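Putative 5-carboxymethyl-2-hydroxymuconate isomerase (Pseudomonas aeruginosa, PDB 3E6Q) probably acts as a 5-carboxymethyl-2-hydroxymuconate delta-isomerase, and is built as an assembly of three copies of the chain. Local coordinates at residues Leu25-Thr30 against Gly40-Gln45. Sequence-based numbering, arbitrary orientation. Where two conformers were deposited one is given.
Sequences LVIEAT and GELLEQ. With NA (sodium ion), chain R.
Ile27 reaches from the strand 24-30 to the helix 39-52 and meets two neighbouring leucines with one methyl. Its CD1 lies 3.9 Å from Leu43 CD2 and 4.1 Å from Leu42 CG, so one methyl touches both leucines, from directions roughly at right angles. The approaches differ: Ile27 runs obliquely across Leu42 but passes alongside Leu43, the two chains pointing in opposite directions. An extended isoleucine makes this possible, since chi2 of 174° carries CD1 straight on from CG1 and away from the strand. On the helix, the CB of Leu42 is directed at the strand, whereas Leu43 leaves the helix to the flank and needs its CG, set beside the backbone N (chi1 -67°), and then the CD2 branch, turned aside while CD1 runs on extended, to reach Ile27. All three residues are buried and the touch is purely apolar. Phe65, Leu83 and Leu109 close in around Ile27, and Ala112 of the helix 95-112 packs on Leu42.

Across the strand, Glu28 projects from the other face of the sheet, where its OE2 binds sodium at 2.7 Å, with a water as a further ligand, and its OE1 pairs with Arg64 of the third subunit. One sheet face thus takes helices and the other faces the ion and a neighbouring subunit. The contact belongs to a beta-alpha-beta crossover, with the helix 39-52 linking the adjacent parallel strands 24-30 and 62-73, consistent with the trimeric tautomerase-superfamily fold.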
loop_
_atom_site.group_PDB
_atom_site.type_symbol
_atom_site.label_atom_id
_atom_site.label_comp_id
_atom_site.label_asym_id
_atom_site.label_seq_id
_atom_site.Cartn_x
_atom_site.Cartn_y
_atom_site.Cartn_z
ATOM N N LEU A 25 -7.267 -7.504 -0.668
ATOM C CA LEU A 25 -6.068 -8.311 -0.481
ATOM C C LEU A 25 -5.037 -7.886 -1.525
ATOM O O LEU A 25 -5.322 -7.902 -2.736
ATOM C CB LEU A 25 -6.385 -9.772 -0.644
ATOM C CG LEU A 25 -5.200 -10.726 -0.654
ATOM C CD1 LEU A 25 -4.512 -10.679 0.725
ATOM C CD2 LEU A 25 -5.568 -12.160 -1.049
ATOM N N VAL A 26 -3.850 -7.512 -1.055
ATOM C CA VAL A 26 -2.742 -7.146 -1.948
ATOM C C VAL A 26 -1.583 -8.121 -1.726
ATOM O O VAL A 26 -1.066 -8.220 -0.599
ATOM C CB VAL A 26 -2.255 -5.683 -1.742
ATOM C CG1 VAL A 26 -1.069 -5.369 -2.718
ATOM C CG2 VAL A 26 -3.429 -4.662 -1.877
ATOM N N ILE A 27 -1.197 -8.832 -2.783
ATOM C CA ILE A 27 -0.059 -9.742 -2.783
ATOM C C ILE A 27 1.076 -9.089 -3.573
ATOM O O ILE A 27 0.860 -8.646 -4.703
ATOM C CB ILE A 27 -0.425 -11.127 -3.386
ATOM C CG1 ILE A 27 -1.595 -11.796 -2.639
ATOM C CG2 ILE A 27 0.809 -12.078 -3.427
ATOM C CD1 ILE A 27 -2.057 -13.070 -3.280
ATOM N N GLU A 28 2.257 -9.057 -2.967
ATOM C CA GLU A 28 3.463 -8.492 -3.548
ATOM C C GLU A 28 4.508 -9.613 -3.601
ATOM O O GLU A 28 4.767 -10.282 -2.601
ATOM C CB GLU A 28 4.029 -7.374 -2.677
ATOM C CG GLU A 28 3.267 -6.095 -2.579
ATOM C CD GLU A 28 3.867 -5.255 -1.466
ATOM O OE1 GLU A 28 4.758 -4.374 -1.729
ATOM O OE2 GLU A 28 3.445 -5.455 -0.277
ATOM N N ALA A 29 5.117 -9.793 -4.764
ATOM C CA ALA A 29 6.140 -10.808 -5.005
ATOM C C ALA A 29 7.359 -10.129 -5.640
ATOM O O ALA A 29 7.232 -9.340 -6.561
ATOM C CB ALA A 29 5.604 -11.850 -5.926
ATOM N N THR A 30 8.551 -10.396 -5.125
ATOM C CA THR A 30 9.730 -9.882 -5.768
ATOM C C THR A 30 9.811 -10.491 -7.216
ATOM O O THR A 30 9.390 -11.627 -7.466
ATOM C CB THR A 30 10.993 -10.168 -4.934
ATOM O OG1 THR A 30 11.132 -11.589 -4.674
ATOM C CG2 THR A 30 10.949 -9.333 -3.615
ATOM N N GLY A 40 -2.793 -15.067 -11.441
ATOM C CA GLY A 40 -4.246 -15.135 -11.481
ATOM C C GLY A 40 -4.742 -16.358 -10.708
ATOM O O GLY A 40 -5.744 -16.284 -9.961
ATOM N N GLU A 41 -4.073 -17.496 -10.892
ATOM C CA GLU A 41 -4.388 -18.715 -10.142
ATOM C C GLU A 41 -4.137 -18.571 -8.650
ATOM O O GLU A 41 -4.893 -19.062 -7.844
ATOM C CB GLU A 41 -3.542 -19.877 -10.650
ATOM C CG GLU A 41 -3.650 -21.182 -9.867
ATOM C CD GLU A 41 -5.060 -21.737 -9.738
ATOM O OE1 GLU A 41 -5.229 -22.662 -8.924
ATOM O OE2 GLU A 41 -5.995 -21.268 -10.428
ATOM N N LEU A 42 -3.036 -17.907 -8.290
ATOM C CA LEU A 42 -2.766 -17.636 -6.899
ATOM C C LEU A 42 -3.886 -16.743 -6.273
ATOM O O LEU A 42 -4.357 -17.005 -5.144
ATOM C CB LEU A 42 -1.373 -17.007 -6.711
ATOM C CG LEU A 42 -1.034 -16.542 -5.288
ATOM C CD1 LEU A 42 -1.138 -17.714 -4.294
ATOM C CD2 LEU A 42 0.393 -15.854 -5.291
ATOM N N LEU A 43 -4.320 -15.724 -7.011
ATOM C CA LEU A 43 -5.462 -14.881 -6.559
ATOM C C LEU A 43 -6.720 -15.713 -6.400
ATOM O O LEU A 43 -7.444 -15.540 -5.413
ATOM C CB LEU A 43 -5.682 -13.674 -7.483
ATOM C CG LEU A 43 -4.564 -12.637 -7.473
ATOM C CD1 LEU A 43 -4.718 -11.630 -8.631
ATOM C CD2 LEU A 43 -4.434 -11.942 -6.108
ATOM N N GLU A 44 -7.004 -16.591 -7.350
ATOM C CA GLU A 44 -8.170 -17.467 -7.262
ATOM C C GLU A 44 -8.100 -18.349 -6.009
ATOM O O GLU A 44 -9.110 -18.531 -5.295
ATOM C CB GLU A 44 -8.279 -18.307 -8.531
ATOM C CG GLU A 44 -8.723 -17.515 -9.740
ATOM C CD GLU A 44 -8.604 -18.288 -11.075
ATOM O OE1 GLU A 44 -8.343 -19.510 -11.053
ATOM O OE2 GLU A 44 -8.784 -17.661 -12.155
ATOM N N GLN A 45 -6.925 -18.910 -5.730
ATOM C CA GLN A 45 -6.792 -19.765 -4.549
ATOM C C GLN A 45 -6.960 -18.967 -3.257
ATOM O O GLN A 45 -7.544 -19.453 -2.271
ATOM C CB GLN A 45 -5.412 -20.440 -4.538
ATOM C CG GLN A 45 -5.273 -21.507 -5.621
ATOM C CD GLN A 45 -3.928 -22.189 -5.512
ATOM O OE1 GLN A 45 -3.381 -22.275 -4.431
ATOM N NE2 GLN A 45 -3.423 -22.699 -6.602
HETATM NA NA NA R . 0.920 -6.150 0.367
HETATM O O HOH W 1 -0.017 -3.638 0.527
#